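Local coordinates for surface glycan binding protein B (Bacteroides ovatus, PDB 6E57) that binds mixed-linkage beta-glucan at the cell surface of a gut bacterium, probably aiding capture of the cereal polysaccharide for uptake, at residues 54-59 with 124-129; 60-65 with 95-100; 252-257 with 270-275; 316-321 with 331-336; 350-355 with 412-417. All coordinates share one frame; numbering follows the deposited sequence.

Contact 1 of 5, residues 54-59 with 124-129; sequences FANISR and LVVVNP
Strands 55-58 and 124-128 run parallel, with axes 4.7 Å apart at their closest and N-to-C directions 18° apart, and A55, N56, I57 and S58 pair in register with V125, V126, V127 and N128. The backbone bonds alternate between strands: F54 N gives to L124 O, V126 N to A55 O at 2.9 Å, I57 N to V126 O, and N128 N to I57 O at 2.9 Å. Beyond these, the bond from R59 N to N128 O is weak. One face is apolar. A55 CB meets V125 CG2 at 4.1 Å, and I57 lies beside V127, its CD1 4.0 Å from V127 CG1. That same V127 methyl also reaches R59 CA at 3.7 Å, while the guanidinium of R59 is engaged with D133. A parallel pairing of an early edge strand with the last strand of a sheet of order 1-5-4-2-3 matches the A'-G pair of immunoglobulin-like sandwiches; A55 and V125 pack on L63 of the facing sheet. The opposite face is mixed, with V126 among N56, S58 and N128. N128 ND2 gives a bond of 2.9 Å to N56 OD1, which lies near the amide plane of N128, though the two amide planes stand 41° apart. N56 reaches this partner with CG anti to the backbone N (chi1 -167°), and its ND2 rests beside V126 CB at 4.0 Å.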
# COMPACT_ATOMS: atom_id res chain seq x y z
N PHE A 54 6.31 -20.83 4.70
CA PHE A 54 6.90 -22.11 5.09
C PHE A 54 7.50 -22.00 6.50
O PHE A 54 7.48 -22.97 7.25
CB PHE A 54 7.96 -22.55 4.09
CG PHE A 54 7.44 -23.01 2.74
CD1 PHE A 54 6.08 -23.13 2.49
CD2 PHE A 54 8.33 -23.35 1.73
CE1 PHE A 54 5.63 -23.56 1.25
CE2 PHE A 54 7.87 -23.79 0.50
CZ PHE A 54 6.52 -23.89 0.26
N ALA A 55 8.05 -20.83 6.84
CA ALA A 55 8.73 -20.62 8.11
C ALA A 55 8.48 -19.19 8.62
O ALA A 55 8.44 -18.24 7.83
CB ALA A 55 10.20 -20.89 7.96
N ASN A 56 8.34 -19.07 9.94
CA ASN A 56 8.10 -17.82 10.64
C ASN A 56 8.89 -17.86 11.96
O ASN A 56 8.40 -18.39 12.95
CB ASN A 56 6.61 -17.58 10.85
CG ASN A 56 6.29 -16.16 11.27
OD1 ASN A 56 6.90 -15.63 12.20
ND2 ASN A 56 5.32 -15.55 10.61
N ILE A 57 10.10 -17.30 11.94
CA ILE A 57 11.07 -17.47 13.02
C ILE A 57 11.69 -16.11 13.36
O ILE A 57 11.46 -15.13 12.65
CB ILE A 57 12.13 -18.53 12.66
CG1 ILE A 57 12.82 -18.27 11.31
CG2 ILE A 57 11.51 -19.92 12.69
CD1 ILE A 57 14.12 -17.51 11.41
N SER A 58 12.45 -16.07 14.45
CA SER A 58 13.13 -14.86 14.93
C SER A 58 14.54 -14.77 14.33
O SER A 58 15.14 -15.77 13.96
CB SER A 58 13.17 -14.83 16.43
OG SER A 58 11.87 -14.69 16.97
N ARG A 59 15.05 -13.54 14.29
CA ARG A 59 16.33 -13.19 13.65
C ARG A 59 17.49 -13.93 14.33
O ARG A 59 18.50 -14.21 13.68
CB ARG A 59 16.46 -11.66 13.64
CG ARG A 59 17.85 -11.10 13.88
CD ARG A 59 18.09 -10.75 15.34
NE ARG A 59 19.50 -10.48 15.59
CZ ARG A 59 19.97 -9.80 16.63
NH1 ARG A 59 19.14 -9.18 17.46
NH2 ARG A 59 21.27 -9.72 16.83
N LEU A 124 7.39 -18.58 1.30
CA LEU A 124 7.99 -17.44 1.96
C LEU A 124 8.60 -17.88 3.29
O LEU A 124 8.07 -18.79 3.95
CB LEU A 124 6.93 -16.36 2.18
CG LEU A 124 6.31 -15.76 0.91
CD1 LEU A 124 5.20 -14.78 1.27
CD2 LEU A 124 7.36 -15.09 0.04
N VAL A 125 9.72 -17.25 3.66
CA VAL A 125 10.33 -17.38 4.98
C VAL A 125 10.32 -15.99 5.63
O VAL A 125 10.96 -15.06 5.13
CB VAL A 125 11.76 -17.96 4.89
CG1 VAL A 125 12.51 -17.83 6.20
CG2 VAL A 125 11.75 -19.40 4.42
N VAL A 126 9.58 -15.86 6.74
CA VAL A 126 9.47 -14.60 7.46
C VAL A 126 10.41 -14.67 8.67
O VAL A 126 10.32 -15.59 9.48
CB VAL A 126 8.01 -14.31 7.86
CG1 VAL A 126 7.87 -12.98 8.59
CG2 VAL A 126 7.08 -14.36 6.66
N VAL A 127 11.30 -13.68 8.75
CA VAL A 127 12.29 -13.56 9.82
C VAL A 127 12.03 -12.24 10.56
O VAL A 127 12.27 -11.16 10.02
CB VAL A 127 13.72 -13.64 9.26
CG1 VAL A 127 14.76 -13.67 10.37
CG2 VAL A 127 13.89 -14.83 8.33
N ASN A 128 11.52 -12.35 11.80
CA ASN A 128 11.10 -11.20 12.59
C ASN A 128 12.29 -10.64 13.37
O ASN A 128 13.14 -11.39 13.84
CB ASN A 128 9.98 -11.56 13.57
CG ASN A 128 8.79 -12.20 12.88
OD1 ASN A 128 8.15 -11.57 12.03
ND2 ASN A 128 8.49 -13.43 13.23
N PRO A 129 12.39 -9.30 13.53
CA PRO A 129 13.46 -8.70 14.33
C PRO A 129 13.19 -8.85 15.83
O PRO A 129 12.07 -9.18 16.22
CB PRO A 129 13.42 -7.23 13.89
CG PRO A 129 11.96 -6.98 13.56
CD PRO A 129 11.46 -8.30 12.99

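Contact 2 of 5, residues 60-65 with 95-100; sequences DANLSI and EINRSL
L63 and I65 face R98 and I96 across an antiparallel strand pair, and both are hydrogen-bonded pairs. L63 N gives to R98 O at 2.7 Å, R98 N returns to L63 O, and I96 N gives to I65 O at 3.1 Å; between them S64 and N97 form the non-hydrogen-bonded pair. The tight part is apolar: I96 CG2 sits 4.0 Å from I65 CB and 4.3 Å from L63 CG, and L63 CD2 meets L100 CD1 at 4.1 Å with the two side chains crossing at a slant. L100 also reaches V127 of the facing sheet. The solvent side is looser and polar. N62 ND2 gives a bond of 3.1 Å to N97 OD1; the acceptor lies almost exactly in the N62 amide plane, but the donor sits 33° off the plane of the N97 carbonyl. A weak bond from S99 OG ends on N62 OD1. Past the strand ends a water bridges the backbones, donating to A61 O and accepting from L100 N at 2.7 Å. Strand 63-70 lies between 37-40 and 95-98 in a three-stranded antiparallel sheet, the order expected of the ABE sheet of an immunoglobulin-like sandwich.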
# COMPACT_ATOMS: atom_id res chain seq x y z
N ASP A 60 17.34 -14.26 15.62
CA ASP A 60 18.37 -14.97 16.40
C ASP A 60 18.28 -16.48 16.16
O ASP A 60 19.29 -17.18 16.27
CB ASP A 60 18.29 -14.63 17.90
CG ASP A 60 16.94 -14.88 18.55
OD1 ASP A 60 15.97 -15.20 17.83
OD2 ASP A 60 16.86 -14.73 19.79
N ALA A 61 17.08 -16.98 15.84
CA ALA A 61 16.87 -18.39 15.48
C ALA A 61 17.32 -18.64 14.03
O ALA A 61 17.52 -17.69 13.27
CB ALA A 61 15.43 -18.76 15.68
N ASN A 62 17.46 -19.92 13.68
CA ASN A 62 17.91 -20.34 12.35
C ASN A 62 16.77 -21.04 11.61
O ASN A 62 15.93 -21.71 12.23
CB ASN A 62 19.15 -21.24 12.45
CG ASN A 62 20.44 -20.46 12.61
OD1 ASN A 62 20.43 -19.29 12.97
ND2 ASN A 62 21.56 -21.11 12.33
N LEU A 63 16.74 -20.86 10.29
CA LEU A 63 15.80 -21.54 9.40
C LEU A 63 16.14 -23.04 9.39
O LEU A 63 17.20 -23.43 8.89
CB LEU A 63 15.90 -20.95 7.99
CG LEU A 63 15.10 -21.67 6.91
CD1 LEU A 63 13.63 -21.74 7.28
CD2 LEU A 63 15.29 -21.01 5.55
N SER A 64 15.23 -23.85 9.94
CA SER A 64 15.43 -25.28 10.15
C SER A 64 14.28 -26.06 9.51
O SER A 64 13.17 -26.08 10.03
CB SER A 64 15.55 -25.58 11.62
OG SER A 64 15.63 -26.98 11.85
N ILE A 65 14.57 -26.69 8.36
CA ILE A 65 13.63 -27.56 7.65
C ILE A 65 14.35 -28.87 7.32
O ILE A 65 15.46 -28.84 6.77
CB ILE A 65 13.08 -26.88 6.37
CG1 ILE A 65 12.53 -25.48 6.66
CG2 ILE A 65 12.05 -27.76 5.69
CD1 ILE A 65 12.04 -24.75 5.43
N GLU A 95 18.66 -31.33 4.76
CA GLU A 95 18.31 -30.51 5.92
C GLU A 95 19.02 -29.17 5.77
O GLU A 95 20.24 -29.13 5.64
CB GLU A 95 18.70 -31.21 7.23
CG GLU A 95 18.29 -30.44 8.48
CD GLU A 95 18.80 -30.99 9.80
OE1 GLU A 95 19.84 -31.68 9.80
OE2 GLU A 95 18.16 -30.72 10.84
N ILE A 96 18.25 -28.07 5.76
CA ILE A 96 18.82 -26.73 5.72
C ILE A 96 18.95 -26.21 7.15
O ILE A 96 18.08 -26.45 7.99
CB ILE A 96 18.00 -25.78 4.83
CG1 ILE A 96 18.80 -24.51 4.51
CG2 ILE A 96 16.65 -25.45 5.44
CD1 ILE A 96 18.14 -23.59 3.50
N ASN A 97 20.06 -25.51 7.40
CA ASN A 97 20.30 -24.75 8.61
C ASN A 97 20.94 -23.41 8.20
O ASN A 97 22.09 -23.38 7.77
CB ASN A 97 21.20 -25.51 9.60
CG ASN A 97 21.61 -24.66 10.78
OD1 ASN A 97 20.80 -23.95 11.36
ND2 ASN A 97 22.88 -24.72 11.14
N ARG A 98 20.17 -22.32 8.33
CA ARG A 98 20.61 -21.02 7.85
C ARG A 98 20.17 -19.91 8.81
O ARG A 98 19.00 -19.81 9.17
CB ARG A 98 20.05 -20.77 6.44
CG ARG A 98 20.56 -19.48 5.82
CD ARG A 98 20.47 -19.46 4.30
NE ARG A 98 21.42 -18.51 3.74
CZ ARG A 98 22.72 -18.75 3.59
NH1 ARG A 98 23.23 -19.91 3.97
NH2 ARG A 98 23.50 -17.84 3.03
N SER A 99 21.14 -19.09 9.23
CA SER A 99 20.92 -17.85 9.94
C SER A 99 20.65 -16.73 8.92
O SER A 99 21.48 -16.48 8.05
CB SER A 99 22.09 -17.53 10.83
OG SER A 99 21.76 -16.54 11.79
N LEU A 100 19.49 -16.07 9.05
CA LEU A 100 19.06 -15.00 8.14
C LEU A 100 18.86 -13.72 8.95
O LEU A 100 18.44 -13.76 10.11
CB LEU A 100 17.76 -15.41 7.46
CG LEU A 100 17.83 -16.63 6.53
CD1 LEU A 100 16.43 -17.13 6.19
CD2 LEU A 100 18.60 -16.31 5.26
O HOH W 1 17.50 -16.24 10.82

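Contact 3 of 5, residues 252-257 with 270-275; sequences GGQTVS and TCPDLS
D273 OD1, one residue beyond the P272 ring that Q254 touches, takes a hydrogen bond from N233 ND2, and the backbone of C271 bonds to N233 and V234; these bonds tie the 270-275 loop to N233 and V234, and no hydrogen bond crosses to 252-257. What crosses is carbon packing. Q254 lays its CB against the P272 ring, 3.8 Å from both P272 CG and P272 CB. With CG anti to the carbonyl carbon (chi1 -51°), Q254 brings that CG to 4.2 Å from L274 CD2; the bend at chi2 comes beyond this contact. The proline thus meets the root of the glutamine, and the leucine its next methylene. Two residues along the strand, V256 touches with one branch: CG2, beside the backbone N, comes 4.3 Å from P272 CD and 4.2 Å from T270 O. At the other end L274 CD1 lies 4.2 Å from G252 N. G252 and G253 join strands 246-251 and 254-256 as a tight hairpin turn, and the G252 angles (phi 53°, psi -119°) are close to those of the first corner of a type II' turn. D273 is the centre of an inverse gamma turn, between P272 and L274, both of which also pack on I251. The hairpin and loop belong to a beta-rich segment whose sequence suggests an immunoglobulin-like, IPT/TIG-type domain. With 247 Å² buried and contacts of 3.8 Å or longer between mostly aliphatic atoms, cohesion across the pair rests on dispersion and solvent exclusion, whereas the directional bonds that set the loop's position run to residues outside it.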
# COMPACT_ATOMS: atom_id res chain seq x y z
N GLY A 252 -9.52 9.73 -20.97
CA GLY A 252 -10.37 9.60 -22.13
C GLY A 252 -9.52 9.81 -23.37
O GLY A 252 -8.55 9.08 -23.58
N GLY A 253 -9.84 10.83 -24.16
CA GLY A 253 -8.98 11.26 -25.26
C GLY A 253 -8.46 12.67 -25.04
O GLY A 253 -8.04 13.33 -25.99
N GLN A 254 -8.47 13.11 -23.78
CA GLN A 254 -8.27 14.51 -23.40
C GLN A 254 -6.89 14.65 -22.76
O GLN A 254 -6.66 14.16 -21.66
CB GLN A 254 -9.36 14.96 -22.43
CG GLN A 254 -10.78 14.67 -22.91
CD GLN A 254 -11.24 15.58 -24.02
OE1 GLN A 254 -10.69 15.57 -25.12
NE2 GLN A 254 -12.27 16.36 -23.75
N THR A 255 -5.99 15.36 -23.45
CA THR A 255 -4.62 15.59 -22.98
C THR A 255 -4.56 16.85 -22.11
O THR A 255 -5.17 17.87 -22.42
CB THR A 255 -3.66 15.69 -24.17
OG1 THR A 255 -3.72 14.41 -24.80
CG2 THR A 255 -2.24 16.02 -23.77
N VAL A 256 -3.80 16.74 -21.01
CA VAL A 256 -3.57 17.82 -20.05
C VAL A 256 -2.05 17.99 -19.89
O VAL A 256 -1.37 17.04 -19.51
CB VAL A 256 -4.24 17.50 -18.70
CG1 VAL A 256 -4.00 18.59 -17.67
CG2 VAL A 256 -5.73 17.23 -18.86
N SER A 257 -1.54 19.19 -20.20
CA SER A 257 -0.11 19.49 -20.11
C SER A 257 0.18 20.64 -19.12
O SER A 257 1.34 20.97 -18.89
CB SER A 257 0.46 19.79 -21.48
OG SER A 257 -0.35 20.73 -22.17
N THR A 270 -6.34 19.56 -13.45
CA THR A 270 -7.80 19.64 -13.55
C THR A 270 -8.30 18.46 -14.40
O THR A 270 -8.05 18.42 -15.61
CB THR A 270 -8.26 20.98 -14.15
OG1 THR A 270 -7.66 22.04 -13.42
CG2 THR A 270 -9.77 21.15 -14.12
N CYS A 271 -8.98 17.51 -13.76
CA CYS A 271 -9.59 16.39 -14.46
C CYS A 271 -10.54 16.94 -15.52
O CYS A 271 -11.43 17.72 -15.20
CB CYS A 271 -10.34 15.47 -13.51
SG CYS A 271 -11.37 14.25 -14.37
N PRO A 272 -10.37 16.58 -16.81
CA PRO A 272 -11.19 17.13 -17.89
C PRO A 272 -12.68 16.77 -17.80
O PRO A 272 -13.09 15.98 -16.95
CB PRO A 272 -10.56 16.57 -19.17
CG PRO A 272 -9.83 15.32 -18.71
CD PRO A 272 -9.36 15.63 -17.31
N ASP A 273 -13.47 17.38 -18.69
CA ASP A 273 -14.94 17.34 -18.66
C ASP A 273 -15.42 16.03 -19.30
O ASP A 273 -15.73 15.99 -20.49
CB ASP A 273 -15.53 18.56 -19.37
CG ASP A 273 -17.03 18.71 -19.23
OD1 ASP A 273 -17.55 18.37 -18.15
OD2 ASP A 273 -17.67 19.17 -20.19
N LEU A 274 -15.49 14.97 -18.48
CA LEU A 274 -15.87 13.64 -18.93
C LEU A 274 -17.19 13.22 -18.28
O LEU A 274 -17.47 13.57 -17.12
CB LEU A 274 -14.74 12.66 -18.58
CG LEU A 274 -13.47 12.82 -19.42
CD1 LEU A 274 -12.30 12.06 -18.79
CD2 LEU A 274 -13.69 12.36 -20.85
N SER A 275 -18.00 12.48 -19.04
CA SER A 275 -19.20 11.82 -18.55
C SER A 275 -18.81 10.77 -17.50
O SER A 275 -17.67 10.31 -17.47
CB SER A 275 -19.98 11.18 -19.67
OG SER A 275 -20.25 12.12 -20.70

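Contact 4 of 5, residues 316-321 with 331-336; sequences GHHYVS and KTFGLI. With PO4 (phosphate ion), chain K.
H318 NE2 gives a hydrogen bond of 2.9 Å to T332 O, at an N-H...O angle of 149° and with the oxygen near the imidazole plane; a weak second bond from the same nitrogen goes to P329 O. L335 CD1 sits over one face of this ring, 4.0 Å from its centroid, a CH-pi contact. F333 comes to the same side more obliquely, as an offset edge-to-face pair with its edge toward the imidazole, centroids 5.8 Å apart and planes at 71°. Beside it V320 CG2 packs on F333 CB at 4.1 Å, and S321 O receives a CA-H...O contact of 3.2 Å from K331 CA. A second shell holds these groups: H318 and V320 bond through their backbones to V414 and Y412, and F333 meets W314 edge-to-face. On the other side of the strand, Y319 OH bonds to O3 of a phosphate at 2.7 Å, an ion probably brought in by the crystallisation liquor; S321 OG is hydrogen-bonded to H410 ND1 and D323 N. K331 is stretched out, every side-chain torsion near 180°, which carries NZ to O2 of a bound glucose and into a salt bridge with D326. The strand and the loop after it thus frame the glycan-binding pocket, which K331 lines together with W322, D323, D326, Y371 and W372.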
# COMPACT_ATOMS: atom_id res chain seq x y z
N GLY A 316 -23.47 27.14 2.22
CA GLY A 316 -23.66 28.21 3.22
C GLY A 316 -22.71 28.09 4.40
O GLY A 316 -21.57 27.68 4.25
N HIS A 317 -23.20 28.48 5.58
CA HIS A 317 -22.43 28.49 6.83
C HIS A 317 -23.40 28.41 8.02
O HIS A 317 -23.78 29.44 8.59
CB HIS A 317 -21.53 29.73 6.88
CG HIS A 317 -20.61 29.78 8.05
ND1 HIS A 317 -19.55 28.91 8.20
CD2 HIS A 317 -20.58 30.59 9.13
CE1 HIS A 317 -18.91 29.18 9.32
NE2 HIS A 317 -19.52 30.21 9.91
N HIS A 318 -23.78 27.18 8.38
CA HIS A 318 -24.88 26.90 9.29
C HIS A 318 -24.37 26.23 10.58
O HIS A 318 -23.92 25.09 10.55
CB HIS A 318 -25.92 26.02 8.59
CG HIS A 318 -27.13 25.78 9.42
ND1 HIS A 318 -28.22 26.62 9.38
CD2 HIS A 318 -27.41 24.82 10.33
CE1 HIS A 318 -29.14 26.17 10.22
NE2 HIS A 318 -28.66 25.07 10.81
N TYR A 319 -24.48 26.94 11.71
CA TYR A 319 -24.02 26.46 13.01
C TYR A 319 -24.95 25.34 13.49
O TYR A 319 -26.15 25.37 13.23
CB TYR A 319 -23.97 27.59 14.04
CG TYR A 319 -23.38 27.17 15.36
CD1 TYR A 319 -22.05 26.78 15.46
CD2 TYR A 319 -24.14 27.12 16.52
CE1 TYR A 319 -21.49 26.38 16.66
CE2 TYR A 319 -23.60 26.71 17.73
CZ TYR A 319 -22.27 26.34 17.80
OH TYR A 319 -21.71 25.93 18.98
N VAL A 320 -24.36 24.38 14.21
CA VAL A 320 -25.08 23.23 14.77
C VAL A 320 -24.74 23.12 16.27
O VAL A 320 -23.57 23.04 16.63
CB VAL A 320 -24.71 21.93 14.04
CG1 VAL A 320 -25.41 20.72 14.64
CG2 VAL A 320 -24.99 22.02 12.55
N SER A 321 -25.78 23.10 17.11
CA SER A 321 -25.61 22.87 18.54
C SER A 321 -26.89 22.29 19.15
O SER A 321 -27.93 22.93 19.13
CB SER A 321 -25.19 24.11 19.27
OG SER A 321 -25.25 23.90 20.67
N LYS A 331 -30.20 24.26 15.93
CA LYS A 331 -30.07 23.11 16.81
C LYS A 331 -29.53 21.93 16.01
O LYS A 331 -28.75 21.12 16.52
CB LYS A 331 -31.39 22.72 17.49
CG LYS A 331 -31.22 21.60 18.51
CD LYS A 331 -32.48 21.20 19.23
CE LYS A 331 -32.23 20.11 20.25
NZ LYS A 331 -33.44 19.84 21.07
N THR A 332 -29.98 21.84 14.75
CA THR A 332 -29.54 20.84 13.79
C THR A 332 -29.31 21.52 12.43
O THR A 332 -29.60 22.70 12.26
CB THR A 332 -30.58 19.73 13.63
OG1 THR A 332 -31.73 20.30 13.00
CG2 THR A 332 -30.97 19.09 14.95
N PHE A 333 -28.80 20.74 11.48
CA PHE A 333 -28.81 21.11 10.08
C PHE A 333 -29.90 20.28 9.37
O PHE A 333 -29.70 19.10 9.12
CB PHE A 333 -27.43 20.88 9.45
CG PHE A 333 -27.40 21.01 7.95
CD1 PHE A 333 -27.25 22.25 7.34
CD2 PHE A 333 -27.55 19.90 7.13
CE1 PHE A 333 -27.23 22.38 5.97
CE2 PHE A 333 -27.54 20.03 5.75
CZ PHE A 333 -27.37 21.26 5.17
N GLY A 334 -31.05 20.91 9.11
CA GLY A 334 -32.06 20.41 8.17
C GLY A 334 -31.69 20.83 6.75
O GLY A 334 -30.63 20.46 6.26
N LEU A 335 -32.57 21.59 6.10
CA LEU A 335 -32.21 22.47 4.97
C LEU A 335 -31.96 21.70 3.66
O LEU A 335 -31.91 22.33 2.61
CB LEU A 335 -31.01 23.35 5.34
CG LEU A 335 -31.25 24.34 6.49
CD1 LEU A 335 -30.09 25.31 6.63
CD2 LEU A 335 -32.55 25.11 6.30
N ILE A 336 -31.81 20.37 3.70
CA ILE A 336 -31.94 19.57 2.49
C ILE A 336 -33.22 18.75 2.62
O ILE A 336 -33.30 17.86 3.46
CB ILE A 336 -30.71 18.69 2.23
CG1 ILE A 336 -29.42 19.52 2.13
CG2 ILE A 336 -30.91 17.84 0.98
CD1 ILE A 336 -28.17 18.69 1.97
P PO4 K . -24.22 27.12 22.08
O1 PO4 K . -23.83 26.58 23.44
O2 PO4 K . -25.66 26.76 21.80
O3 PO4 K . -23.33 26.52 21.02
O4 PO4 K . -24.05 28.62 22.09

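Contact 5 of 5, residues 350-355 with 412-417; sequences LKVVYS and YYVDLV
V352 CG1 meets V414 CG1 at 4.2 Å, and L350 CD1 reaches V417 CG1 at 3.8 Å; around them L367 packs on L350 and V352, and C407 on V352 and V414. The strands are antiparallel, with a classic beta bulge: D415 and L416 both face V353, and the register shifts by one between V353 and Y354. V353 O shows it directly, accepting from D415 N at 2.9 Å and, weakly, from L416 N at 3.3 Å, while V353 N gives to L416 O. On the opposite face V353 and L416 lie alongside each other, CB to CB 3.8 Å. Further along, the S355-Y413 pair is bonded both ways, Y413 N to S355 O being 2.7 Å. Y354 CB touches Y412 CD2 obliquely, and the Y412 hydroxyl goes to V408 O. The edge then turns polar: Y413 OH bonds E357, and D415 OD1 takes a bond from H317 ND1. The Y413 ring also stacks on that of H317. S355 has OG between its backbone N and carbonyl carbon (chi1 59°), aimed at the bulge residue. There S355 OG donates to D415 OD2 at 2.7 Å, on the syn lone pair of that oxygen.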
# COMPACT_ATOMS: atom_id res chain seq x y z
N LEU A 350 -22.21 10.69 -0.22
CA LEU A 350 -22.52 11.99 0.36
C LEU A 350 -21.26 12.53 1.03
O LEU A 350 -20.50 11.76 1.62
CB LEU A 350 -23.67 11.83 1.37
CG LEU A 350 -24.29 13.14 1.87
CD1 LEU A 350 -25.20 13.75 0.81
CD2 LEU A 350 -25.06 12.91 3.15
N LYS A 351 -21.04 13.84 0.90
CA LYS A 351 -19.91 14.55 1.51
C LYS A 351 -20.44 15.77 2.26
O LYS A 351 -21.20 16.55 1.69
CB LYS A 351 -18.90 14.97 0.45
CG LYS A 351 -17.72 15.80 0.95
CD LYS A 351 -16.85 16.38 -0.15
CE LYS A 351 -16.07 15.33 -0.91
NZ LYS A 351 -15.27 15.92 -2.01
N VAL A 352 -20.04 15.93 3.52
CA VAL A 352 -20.36 17.11 4.32
C VAL A 352 -19.05 17.82 4.67
O VAL A 352 -18.22 17.27 5.39
CB VAL A 352 -21.13 16.74 5.60
CG1 VAL A 352 -21.49 17.97 6.41
CG2 VAL A 352 -22.38 15.92 5.29
N VAL A 353 -18.87 19.04 4.13
CA VAL A 353 -17.74 19.90 4.48
C VAL A 353 -18.13 20.71 5.72
O VAL A 353 -19.10 21.46 5.69
CB VAL A 353 -17.33 20.83 3.32
CG1 VAL A 353 -16.13 21.69 3.68
CG2 VAL A 353 -17.07 20.06 2.03
N TYR A 354 -17.35 20.54 6.80
CA TYR A 354 -17.66 21.12 8.10
C TYR A 354 -16.47 21.97 8.56
O TYR A 354 -15.33 21.71 8.18
CB TYR A 354 -17.99 20.02 9.12
CG TYR A 354 -16.87 19.05 9.37
CD1 TYR A 354 -16.71 17.92 8.58
CD2 TYR A 354 -15.95 19.25 10.39
CE1 TYR A 354 -15.67 17.02 8.79
CE2 TYR A 354 -14.91 18.36 10.62
CZ TYR A 354 -14.77 17.25 9.81
OH TYR A 354 -13.74 16.37 10.04
N SER A 355 -16.74 22.99 9.38
CA SER A 355 -15.70 23.80 10.00
C SER A 355 -16.02 23.99 11.48
O SER A 355 -17.17 23.95 11.89
CB SER A 355 -15.51 25.11 9.28
OG SER A 355 -16.71 25.87 9.27
N TYR A 412 -19.77 23.23 15.56
CA TYR A 412 -19.29 23.21 14.18
C TYR A 412 -20.33 23.84 13.25
O TYR A 412 -21.48 24.07 13.64
CB TYR A 412 -18.94 21.79 13.73
CG TYR A 412 -20.13 20.91 13.43
CD1 TYR A 412 -20.76 20.19 14.43
CD2 TYR A 412 -20.62 20.78 12.14
CE1 TYR A 412 -21.84 19.38 14.16
CE2 TYR A 412 -21.70 19.97 11.85
CZ TYR A 412 -22.32 19.26 12.87
OH TYR A 412 -23.38 18.45 12.61
N TYR A 413 -19.90 24.11 12.01
CA TYR A 413 -20.74 24.64 10.97
C TYR A 413 -20.75 23.66 9.80
O TYR A 413 -19.73 23.05 9.52
CB TYR A 413 -20.20 25.98 10.46
CG TYR A 413 -20.18 27.10 11.47
CD1 TYR A 413 -19.08 27.30 12.29
CD2 TYR A 413 -21.23 28.00 11.57
CE1 TYR A 413 -19.03 28.34 13.20
CE2 TYR A 413 -21.20 29.05 12.47
CZ TYR A 413 -20.10 29.22 13.29
OH TYR A 413 -20.07 30.25 14.19
N VAL A 414 -21.90 23.54 9.12
CA VAL A 414 -22.00 22.86 7.84
C VAL A 414 -21.84 23.91 6.74
O VAL A 414 -22.60 24.88 6.70
CB VAL A 414 -23.33 22.09 7.72
CG1 VAL A 414 -23.55 21.58 6.30
CG2 VAL A 414 -23.42 20.96 8.73
N ASP A 415 -20.84 23.72 5.87
CA ASP A 415 -20.46 24.70 4.85
C ASP A 415 -20.84 24.22 3.44
O ASP A 415 -21.10 25.05 2.56
CB ASP A 415 -18.96 25.01 4.92
CG ASP A 415 -18.52 25.67 6.22
OD1 ASP A 415 -19.26 26.53 6.73
OD2 ASP A 415 -17.42 25.31 6.71
N LEU A 416 -20.83 22.90 3.21
CA LEU A 416 -21.18 22.33 1.91
C LEU A 416 -21.70 20.89 2.09
O LEU A 416 -21.26 20.16 2.98
CB LEU A 416 -19.93 22.35 1.01
CG LEU A 416 -20.18 22.19 -0.49
CD1 LEU A 416 -20.79 23.45 -1.08
CD2 LEU A 416 -18.90 21.83 -1.22
N VAL A 417 -22.65 20.50 1.24
CA VAL A 417 -23.09 19.12 1.11
C VAL A 417 -23.15 18.78 -0.38
O VAL A 417 -23.83 19.47 -1.14
CB VAL A 417 -24.44 18.86 1.80
CG1 VAL A 417 -24.85 17.40 1.69
CG2 VAL A 417 -24.44 19.31 3.25

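In the fold
Contacts 1 and 2 belong to what appears to be one immunoglobulin-like sandwich: strands 53-58 and 63-70 follow each other in the chain, and V125 CG1 of the first contact packs 4.0 Å from L100 CD1 of the second. Contact 1 lies nearer the surface; contact 2 is partly buried. Contacts 4 and 5 form the other touching pair, about 9 Å between centres, joined through neighbouring strands 317-321 and 412-419; contact 4 carries pocket chemistry, while contact 5, with half its residues buried, joins aliphatic packing to backbone bonding around a bulge. Contact 3, a surface packing without hydrogen bonds across it, stands apart, its nearest atoms about 13 Å from contact 5. Contacts 1 and 4 are about 55 Å apart, centre to centre.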